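Local coordinates for protein Cel44C (Paenibacillus polymyxa, PDB 2YIH) that hydrolyses internal beta-1,4-glucan links of xyloglucan and cellulose through its family 44 glycoside hydrolase domain, the part present here, at residues A[42-47]-A[355-360]; A[284-289]-A[389-394]. The protein carries 8 engineered substitutions. All blocks are in the same frame, centred on the assembly; numbering follows the deposited sequence.

Contact 1. Residues A[42-47]-A[355-360]. Engineered in segment 355-360: Ser358 (natural residue Glu). With EDO (1,2-ethanediol), chain L.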
ATOM      1  N   ALA A  42      -1.912   9.525   0.859  1.00  7.36           N
ATOM      2  CA  ALA A  42      -1.391   8.939  -0.385  1.00  7.13           C
ATOM      3  C   ALA A  42      -2.495   8.191  -1.125  1.00  6.80           C
ATOM      4  O   ALA A  42      -3.270   7.477  -0.519  1.00  6.87           O
ATOM      5  CB  ALA A  42      -0.206   7.971  -0.086  1.00  7.17           C
ATOM      6  N   ARG A  43      -2.539   8.357  -2.442  1.00  6.92           N
ATOM      7  CA  ARG A  43      -3.512   7.645  -3.284  1.00  6.75           C
ATOM      8  C   ARG A  43      -2.778   6.955  -4.418  1.00  7.08           C
ATOM      9  O   ARG A  43      -1.849   7.538  -4.986  1.00  7.64           O
ATOM     10  CB  ARG A  43      -4.560   8.650  -3.825  1.00  6.88           C
ATOM     11  CG  ARG A  43      -5.400   9.223  -2.668  1.00  6.98           C
ATOM     12  CD  ARG A  43      -6.381  10.319  -3.132  1.00  6.95           C
ATOM     13  NE  ARG A  43      -7.452   9.809  -4.002  1.00  7.59           N
ATOM     14  CZ  ARG A  43      -7.617  10.169  -5.270  1.00  7.47           C
ATOM     15  NH1 ARG A  43      -6.696  10.906  -5.887  1.00  7.83           N
ATOM     16  NH2 ARG A  43      -8.678   9.760  -5.937  1.00  8.22           N
ATOM     17  N   ARG A  44      -3.207   5.740  -4.787  1.00  7.22           N
ATOM     18  CA  ARG A  44      -2.559   4.980  -5.861  1.00  6.93           C
ATOM     19  C   ARG A  44      -3.592   4.699  -6.937  1.00  7.22           C
ATOM     20  O   ARG A  44      -4.709   4.293  -6.631  1.00  7.45           O
ATOM     21  CB  ARG A  44      -2.067   3.638  -5.319  1.00  6.95           C
ATOM     22  CG  ARG A  44      -1.587   2.639  -6.410  1.00  6.69           C
ATOM     23  CD  ARG A  44      -0.866   1.502  -5.712  1.00  6.39           C
ATOM     24  NE  ARG A  44      -0.344   0.493  -6.658  1.00  6.52           N
ATOM     25  CZ  ARG A  44      -0.958  -0.646  -6.964  1.00  6.51           C
ATOM     26  NH1 ARG A  44      -2.226  -0.872  -6.584  1.00  6.57           N
ATOM     27  NH2 ARG A  44      -0.321  -1.546  -7.738  1.00  6.34           N
ATOM     28  N   LEU A  45      -3.167   4.840  -8.194  1.00  7.07           N
ATOM     29  CA  LEU A  45      -3.970   4.393  -9.336  1.00  7.33           C
ATOM     30  C   LEU A  45      -3.213   3.173  -9.895  1.00  7.58           C
ATOM     31  O   LEU A  45      -2.231   3.321 -10.634  1.00  8.07           O
ATOM     32  CB  LEU A  45      -4.094   5.515 -10.379  1.00  7.46           C
ATOM     33  CG  LEU A  45      -4.897   5.127 -11.631  1.00  7.75           C
ATOM     34  CD1 LEU A  45      -6.342   4.808 -11.271  1.00  8.13           C
ATOM     35  CD2 LEU A  45      -4.847   6.253 -12.646  1.00  7.60           C
ATOM     36  N   GLY A  46      -3.688   1.999  -9.539  1.00  7.55           N
ATOM     37  CA  GLY A  46      -2.955   0.766  -9.871  1.00  7.86           C
ATOM     38  C   GLY A  46      -3.831  -0.440  -9.771  1.00  8.44           C
ATOM     39  O   GLY A  46      -5.040  -0.319  -9.794  1.00  9.62           O
ATOM     40  N   GLY A  47      -3.216  -1.621  -9.794  1.00  8.17           N
ATOM     41  CA  GLY A  47      -3.977  -2.854  -9.877  1.00  8.32           C
ATOM     42  C   GLY A  47      -4.187  -3.360 -11.291  1.00  8.29           C
ATOM     43  O   GLY A  47      -3.659  -2.804 -12.248  1.00  9.09           O
ATOM     44  N   ALA A 355       7.593  -0.097  -0.109  1.00  7.65           N
ATOM     45  CA  ALA A 355       6.160   0.246  -0.113  1.00  7.64           C
ATOM     46  C   ALA A 355       5.336  -1.019  -0.230  1.00  7.82           C
ATOM     47  O   ALA A 355       5.708  -1.939  -0.967  1.00  8.32           O
ATOM     48  CB  ALA A 355       5.791   1.195  -1.257  1.00  7.44           C
ATOM     49  N   MET A 356       4.212  -1.025   0.470  1.00  7.47           N
ATOM     50  CA  MET A 356       3.242  -2.114   0.401  1.00  7.58           C
ATOM     51  C   MET A 356       1.989  -1.554  -0.278  1.00  7.38           C
ATOM     52  O   MET A 356       1.113  -0.990   0.387  1.00  8.00           O
ATOM     53  CB  MET A 356       2.927  -2.635   1.812  1.00  8.20           C
ATOM     54  CG  MET A 356       1.996  -3.823   1.779  1.00  8.61           C
ATOM     55  SD  MET A 356       1.741  -4.493   3.447  1.00 11.30           S
ATOM     56  CE  MET A 356       3.275  -5.202   3.782  1.00 10.80           C
ATOM     57  N   THR A 357       1.974  -1.583  -1.615  1.00  7.00           N
ATOM     58  CA  THR A 357       1.012  -0.771  -2.395  1.00  7.13           C
ATOM     59  C   THR A 357      -0.349  -1.399  -2.617  1.00  7.41           C
ATOM     60  O   THR A 357      -1.224  -0.786  -3.240  1.00  7.05           O
ATOM     61  CB  THR A 357       1.582  -0.411  -3.789  1.00  6.96           C
ATOM     62  OG1 THR A 357       1.926  -1.615  -4.488  1.00  7.10           O
ATOM     63  CG2 THR A 357       2.855   0.467  -3.607  1.00  7.29           C
ATOM     64  N   SER A 358      -0.527  -2.620  -2.149  1.00  8.24           N
ATOM     65  CA  SER A 358      -1.856  -3.232  -2.169  1.00  7.94           C
ATOM     66  C   SER A 358      -1.875  -4.311  -1.100  1.00  7.65           C
ATOM     67  O   SER A 358      -1.033  -5.245  -1.106  1.00  7.34           O
ATOM     68  CB  SER A 358      -2.132  -3.790  -3.584  1.00  8.30           C
ATOM     69  OG  SER A 358      -3.535  -3.962  -3.851  1.00  9.69           O
ATOM     70  N   TYR A 359      -2.822  -4.200  -0.170  1.00  7.31           N
ATOM     71  CA  TYR A 359      -2.924  -5.173   0.929  1.00  7.65           C
ATOM     72  C   TYR A 359      -4.289  -5.064   1.581  1.00  7.99           C
ATOM     73  O   TYR A 359      -4.942  -4.024   1.505  1.00  8.71           O
ATOM     74  CB  TYR A 359      -1.809  -4.935   1.972  1.00  7.46           C
ATOM     75  CG  TYR A 359      -2.005  -3.705   2.873  1.00  7.11           C
ATOM     76  CD1 TYR A 359      -1.634  -2.422   2.442  1.00  7.23           C
ATOM     77  CD2 TYR A 359      -2.551  -3.850   4.149  1.00  6.93           C
ATOM     78  CE1 TYR A 359      -1.837  -1.305   3.263  1.00  6.89           C
ATOM     79  CE2 TYR A 359      -2.726  -2.761   4.978  1.00  7.17           C
ATOM     80  CZ  TYR A 359      -2.367  -1.503   4.540  1.00  7.01           C
ATOM     81  OH  TYR A 359      -2.503  -0.428   5.401  1.00  7.62           O
ATOM     82  N   SER A 360      -4.659  -6.089   2.334  1.00  8.23           N
ATOM     83  CA  SER A 360      -5.896  -6.068   3.124  1.00  8.44           C
ATOM     84  C   SER A 360      -5.833  -7.239   4.078  1.00  8.49           C
ATOM     85  O   SER A 360      -5.306  -8.298   3.715  1.00  9.29           O
ATOM     86  CB  SER A 360      -7.127  -6.267   2.217  1.00  8.99           C
ATOM     87  OG  SER A 360      -8.278  -6.479   3.031  1.00  8.98           O
TER
HETATM   88  C1  EDO L1529      -7.793   1.061 -10.809  0.80 20.96           C
HETATM   89  O1  EDO L1529      -7.107  -0.105 -11.286  0.80 22.65           O
HETATM   90  C2  EDO L1529      -9.217   0.626 -10.483  0.80 19.51           C
HETATM   91  O2  EDO L1529      -9.178  -0.249  -9.357  0.80 20.47           O
HETATM   92  O   HOH W   1      -3.160  -3.669  -6.667  1.00  9.54           O

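Contact 2. Residues A[284-289]-A[389-394]. With BGC (beta-D-glucopyranose), chain B; EDO (1,2-ethanediol), chain O.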
ATOM      1  N   HIS A 284       2.957  -6.240  -3.022  1.00  7.69           N
ATOM      2  CA  HIS A 284       1.612  -6.456  -2.477  1.00  7.70           C
ATOM      3  C   HIS A 284       1.642  -7.572  -1.425  1.00  7.73           C
ATOM      4  O   HIS A 284       2.447  -8.496  -1.515  1.00  8.09           O
ATOM      5  CB  HIS A 284       0.668  -6.820  -3.628  1.00  7.36           C
ATOM      6  CG  HIS A 284       0.551  -5.721  -4.641  1.00  7.44           C
ATOM      7  ND1 HIS A 284      -0.147  -5.852  -5.825  1.00  7.38           N
ATOM      8  CD2 HIS A 284       0.997  -4.440  -4.602  1.00  7.26           C
ATOM      9  CE1 HIS A 284      -0.106  -4.704  -6.485  1.00  7.62           C
ATOM     10  NE2 HIS A 284       0.580  -3.828  -5.760  1.00  7.69           N
ATOM     11  N   TRP A 285       0.738  -7.488  -0.463  1.00  8.00           N
ATOM     12  CA  TRP A 285       0.722  -8.451   0.642  1.00  8.34           C
ATOM     13  C   TRP A 285      -0.711  -8.746   1.077  1.00  8.69           C
ATOM     14  O   TRP A 285      -1.346  -7.939   1.775  1.00  8.75           O
ATOM     15  CB  TRP A 285       1.538  -7.885   1.804  1.00  8.64           C
ATOM     16  CG  TRP A 285       1.586  -8.787   3.015  1.00  9.35           C
ATOM     17  CD1 TRP A 285       0.952  -8.587   4.199  1.00  9.36           C
ATOM     18  CD2 TRP A 285       2.406  -9.953   3.188  1.00  9.77           C
ATOM     19  NE1 TRP A 285       1.284  -9.595   5.095  1.00  9.58           N
ATOM     20  CE2 TRP A 285       2.175 -10.442   4.499  1.00  9.69           C
ATOM     21  CE3 TRP A 285       3.301 -10.649   2.356  1.00 10.10           C
ATOM     22  CZ2 TRP A 285       2.856 -11.569   5.019  1.00 10.33           C
ATOM     23  CZ3 TRP A 285       3.971 -11.794   2.882  1.00 10.73           C
ATOM     24  CH2 TRP A 285       3.714 -12.248   4.174  1.00  9.91           C
ATOM     25  N   TYR A 286      -1.236  -9.888   0.626  1.00  8.70           N
ATOM     26  CA  TYR A 286      -2.516 -10.361   1.107  1.00  9.65           C
ATOM     27  C   TYR A 286      -2.219 -11.550   2.004  1.00  9.65           C
ATOM     28  O   TYR A 286      -1.723 -12.590   1.528  1.00 10.09           O
ATOM     29  CB  TYR A 286      -3.398 -10.766  -0.074  1.00 10.49           C
ATOM     30  CG  TYR A 286      -3.670  -9.614  -1.002  1.00 11.24           C
ATOM     31  CD1 TYR A 286      -4.525  -8.580  -0.621  1.00 11.54           C
ATOM     32  CD2 TYR A 286      -3.003  -9.508  -2.225  1.00 12.11           C
ATOM     33  CE1 TYR A 286      -4.790  -7.532  -1.480  1.00 12.75           C
ATOM     34  CE2 TYR A 286      -3.265  -8.443  -3.086  1.00 13.26           C
ATOM     35  CZ  TYR A 286      -4.163  -7.465  -2.675  1.00 12.73           C
ATOM     36  OH  TYR A 286      -4.452  -6.420  -3.498  1.00 14.95           O
ATOM     37  N   PRO A 287      -2.452 -11.395   3.313  1.00  9.74           N
ATOM     38  CA  PRO A 287      -2.110 -12.474   4.255  1.00 10.02           C
ATOM     39  C   PRO A 287      -2.661 -13.825   3.801  1.00 10.79           C
ATOM     40  O   PRO A 287      -3.816 -13.903   3.329  1.00 10.38           O
ATOM     41  CB  PRO A 287      -2.764 -12.008   5.573  1.00  9.86           C
ATOM     42  CG  PRO A 287      -2.680 -10.482   5.498  1.00  9.51           C
ATOM     43  CD  PRO A 287      -2.883 -10.153   3.994  1.00  9.43           C
ATOM     44  N   GLU A 288      -1.819 -14.861   3.876  1.00 10.75           N
ATOM     45  CA  GLU A 288      -2.264 -16.240   3.708  1.00 11.12           C
ATOM     46  C   GLU A 288      -2.687 -16.851   5.040  1.00 11.43           C
ATOM     47  O   GLU A 288      -3.100 -18.016   5.076  1.00 12.61           O
ATOM     48  CB  GLU A 288      -1.159 -17.094   3.074  1.00 11.02           C
ATOM     49  CG  GLU A 288      -0.819 -16.678   1.635  1.00 11.85           C
ATOM     50  CD  GLU A 288      -1.724 -17.327   0.584  1.00 12.82           C
ATOM     51  OE1 GLU A 288      -2.771 -17.906   0.942  1.00 13.49           O
ATOM     52  OE2 GLU A 288      -1.373 -17.276  -0.612  1.00 13.86           O
ATOM     53  N   ALA A 289      -2.502 -16.106   6.122  1.00 10.38           N
ATOM     54  CA  ALA A 289      -2.946 -16.517   7.463  1.00 10.98           C
ATOM     55  C   ALA A 289      -4.350 -17.102   7.484  1.00 11.52           C
ATOM     56  O   ALA A 289      -5.309 -16.522   6.912  1.00 10.97           O
ATOM     57  CB  ALA A 289      -2.814 -15.361   8.444  1.00 10.40           C
ATOM     58  N   ASN A 389      -0.832   1.161   0.746  1.00  7.61           N
ATOM     59  CA  ASN A 389      -2.131   1.477   0.112  1.00  7.51           C
ATOM     60  C   ASN A 389      -3.089   0.278   0.268  1.00  7.69           C
ATOM     61  O   ASN A 389      -2.867  -0.801  -0.285  1.00  7.18           O
ATOM     62  CB  ASN A 389      -1.940   1.832  -1.393  1.00  7.89           C
ATOM     63  CG  ASN A 389      -0.981   2.974  -1.600  1.00  8.29           C
ATOM     64  OD1 ASN A 389      -1.389   4.168  -1.756  1.00  9.66           O
ATOM     65  ND2 ASN A 389       0.291   2.659  -1.595  1.00  7.74           N
ATOM     66  N   TYR A 390      -4.090   0.453   1.120  1.00  7.52           N
ATOM     67  CA  TYR A 390      -5.148  -0.553   1.284  1.00  7.90           C
ATOM     68  C   TYR A 390      -5.831  -0.854  -0.069  1.00  8.16           C
ATOM     69  O   TYR A 390      -5.933   0.028  -0.944  1.00  7.61           O
ATOM     70  CB  TYR A 390      -6.174   0.023   2.257  1.00  7.98           C
ATOM     71  CG  TYR A 390      -7.397  -0.803   2.417  1.00  7.49           C
ATOM     72  CD1 TYR A 390      -7.342  -2.019   3.078  1.00  7.85           C
ATOM     73  CD2 TYR A 390      -8.614  -0.387   1.855  1.00  7.72           C
ATOM     74  CE1 TYR A 390      -8.480  -2.807   3.225  1.00  7.79           C
ATOM     75  CE2 TYR A 390      -9.788  -1.141   2.040  1.00  7.77           C
ATOM     76  CZ  TYR A 390      -9.681  -2.375   2.690  1.00  7.98           C
ATOM     77  OH  TYR A 390     -10.794  -3.155   2.865  1.00  8.72           O
ATOM     78  N   TRP A 391      -6.213  -2.116  -0.248  1.00  8.57           N
ATOM     79  CA  TRP A 391      -7.019  -2.510  -1.417  1.00  9.36           C
ATOM     80  C   TRP A 391      -8.368  -3.093  -0.948  1.00  9.30           C
ATOM     81  O   TRP A 391      -8.408  -4.000  -0.126  1.00  8.64           O
ATOM     82  CB  TRP A 391      -6.245  -3.563  -2.235  1.00  9.70           C
ATOM     83  CG  TRP A 391      -7.036  -4.005  -3.404  1.00 10.12           C
ATOM     84  CD1 TRP A 391      -7.970  -5.017  -3.431  1.00 11.30           C
ATOM     85  CD2 TRP A 391      -7.005  -3.442  -4.715  1.00 10.43           C
ATOM     86  NE1 TRP A 391      -8.533  -5.096  -4.695  1.00 11.14           N
ATOM     87  CE2 TRP A 391      -7.962  -4.137  -5.498  1.00 11.20           C
ATOM     88  CE3 TRP A 391      -6.275  -2.409  -5.304  1.00 10.26           C
ATOM     89  CZ2 TRP A 391      -8.179  -3.839  -6.861  1.00 11.17           C
ATOM     90  CZ3 TRP A 391      -6.494  -2.107  -6.665  1.00 11.15           C
ATOM     91  CH2 TRP A 391      -7.465  -2.794  -7.406  1.00 11.06           C
ATOM     92  N   LYS A 392      -9.474  -2.611  -1.514  1.00  9.27           N
ATOM     93  CA  LYS A 392     -10.789  -3.159  -1.169  1.00  9.82           C
ATOM     94  C   LYS A 392     -11.026  -4.550  -1.812  1.00 10.35           C
ATOM     95  O   LYS A 392     -11.302  -4.637  -3.021  1.00 10.43           O
ATOM     96  CB  LYS A 392     -11.885  -2.214  -1.663  1.00  9.83           C
ATOM     97  CG  LYS A 392     -11.890  -0.816  -1.024  1.00 10.12           C
ATOM     98  CD  LYS A 392     -13.062   0.004  -1.642  1.00 11.07           C
ATOM     99  CE  LYS A 392     -14.415  -0.417  -1.044  1.00 10.99           C
ATOM    100  NZ  LYS A 392     -15.555   0.428  -1.628  1.00 10.38           N
ATOM    101  N   LEU A 393     -10.996  -5.598  -0.988  1.00 10.72           N
ATOM    102  CA  LEU A 393     -11.348  -6.943  -1.448  1.00 11.54           C
ATOM    103  C   LEU A 393     -12.863  -7.137  -1.476  1.00 12.74           C
ATOM    104  O   LEU A 393     -13.356  -8.061  -2.137  1.00 13.73           O
ATOM    105  CB  LEU A 393     -10.713  -8.013  -0.560  1.00 11.78           C
ATOM    106  CG  LEU A 393      -9.184  -8.019  -0.583  1.00 12.09           C
ATOM    107  CD1 LEU A 393      -8.680  -9.002   0.493  1.00 11.89           C
ATOM    108  CD2 LEU A 393      -8.625  -8.362  -1.966  1.00 12.38           C
ATOM    109  N   LYS A 394     -13.587  -6.271  -0.768  1.00 12.59           N
ATOM    110  CA  LYS A 394     -15.055  -6.315  -0.758  1.00 13.20           C
ATOM    111  C   LYS A 394     -15.561  -4.979  -1.237  1.00 13.46           C
ATOM    112  O   LYS A 394     -15.078  -3.926  -0.800  1.00 12.19           O
ATOM    113  CB  LYS A 394     -15.594  -6.556   0.661  1.00 14.11           C
ATOM    114  CG  LYS A 394     -16.986  -7.122   0.672  0.30 13.68           C
ATOM    115  CD  LYS A 394     -17.817  -6.516   1.773  0.30 13.87           C
ATOM    116  CE  LYS A 394     -19.281  -6.739   1.483  0.30 13.55           C
ATOM    117  NZ  LYS A 394     -19.576  -6.458   0.056  0.30 13.65           N
TER
HETATM  118  C2  BGC B   4      -2.622 -16.765  -3.954  1.00 24.49           C
HETATM  119  C3  BGC B   4      -3.751 -16.038  -4.677  1.00 24.81           C
HETATM  120  C4  BGC B   4      -3.289 -15.549  -6.071  1.00 23.48           C
HETATM  121  C5  BGC B   4      -2.726 -16.780  -6.786  1.00 23.18           C
HETATM  122  C6  BGC B   4      -2.243 -16.527  -8.211  1.00 23.96           C
HETATM  123  C1  BGC B   4      -2.045 -17.881  -4.797  1.00 23.66           C
HETATM  124  O2  BGC B   4      -3.062 -17.351  -2.718  1.00 26.09           O
HETATM  125  O3  BGC B   4      -4.087 -14.903  -3.887  1.00 25.97           O
HETATM  126  O4  BGC B   4      -4.364 -14.880  -6.781  1.00 23.34           O
HETATM  127  O5  BGC B   4      -1.619 -17.339  -6.057  1.00 22.80           O
HETATM  128  O6  BGC B   4      -1.894 -17.784  -8.793  1.00 26.30           O
HETATM  129  C1  EDO O1532     -18.877   1.341  -4.750  0.50 21.86           C
HETATM  130  O1  EDO O1532     -20.079   1.178  -3.996  0.50 21.38           O
HETATM  131  C2  EDO O1532     -17.709   0.840  -3.915  0.50 21.57           C
HETATM  132  O2  EDO O1532     -17.486  -0.539  -4.227  0.50 21.52           O

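Contact 1. Residues A[42-47]-A[355-360]
Arg44 and Thr357, 7.6 Å apart, are the closest CA pair between segments 42-47 and 355-360, which lie on the second and seventh strands of the parallel eight-stranded TIM barrel. These strands are not neighbours in the sheet and meet through side chains in its buried interior. Beyond Thr357 the chain turns a corner at Ser358.

Arg44 CG stands anti to the backbone N (chi1 170°) and the chain runs extended to NE, which takes it across the Thr357 side chain at about a right angle. CD comes within 3.4 Å of Thr357 O, and NE lies 3.6 Å from Thr357 CB. The guanidinium is sandwiched: Gly46 CA sits 3.7 Å above the centre of one face, while Thr357 presents its carbonyl over the opposite face, offset toward the rim. That carbonyl packs on the group without bonding to it. Asn31 instead ties the two together, taking a bond from Arg44 NH1 at its OD1 and giving one to Thr357 O from its ND2. Thr357 OG1 turns to Asp282. Arg44, Asn31 and Thr357 thus form a buried polar cluster inside the barrel. Ser358, engineered in place of the natural Glu, has its side chain about 7 Å from a bound glucose unit. Its OG is hydrogen-bonded to Tyr286 OH and to a water 2.9 Å away, which accepts a hydrogen bond from Arg44 NH1.

Contact 2. Residues A[284-289]-A[389-394]
Tyr286 reaches across to Trp391 and Leu393 at the sugar-binding end of the TIM barrel, where the loops after strands 280-285 and 387-390 come together; the CA atoms of Tyr286 and Trp391 are 9.4 Å apart. From CB, which points toward segment 389-394, the placing of CG anti to the carbonyl carbon (chi1 -61°) sends the ring to Leu393 and Trp391. Along one side of the ring, CD1 comes to 4.3 Å from Leu393 CD2, and CE1 packs on the same methyl at 4.0 Å. Further out, Trp391 CB meets the ring at its edge, near the ring plane, 4.3 Å from CE1. At the tip, OH lies over one face of the indole, 3.5 Å from Trp391 CG. Tyr286 belongs to the glycan pocket, as does Glu288, whose OE2 accepts a 2.7 Å hydrogen bond from O2 of a glucose unit of the bound glycan and another from Trp326. Across the two segments themselves the contact is apolar packing plus a hydroxyl resting on an aromatic face, which implies that within them the phenol is held by packing alone; in this variant its oxygen is bonded to the engineered Ser358.

Contacts 1 and 2 have centres 10 Å apart and lie in the same TIM barrel. Their segments alternate along the chain, 42-47, 284-289, 355-360 and 389-394, drawing on strands two, six, seven and eight. Strand 353-359, used by contact 1, lies between strands 280-285 and 387-390, used by contact 2, so the two contacts are joined through the sheet: Tyr359 O and Trp391 N, 2.9 Å apart, probably form a backbone hydrogen bond. Contact 1 lies buried within the barrel, whereas contact 2 lies further from the chain centre, beside the glycan pocket. Together they connect the barrel core with the residues that line the bound sugar chain.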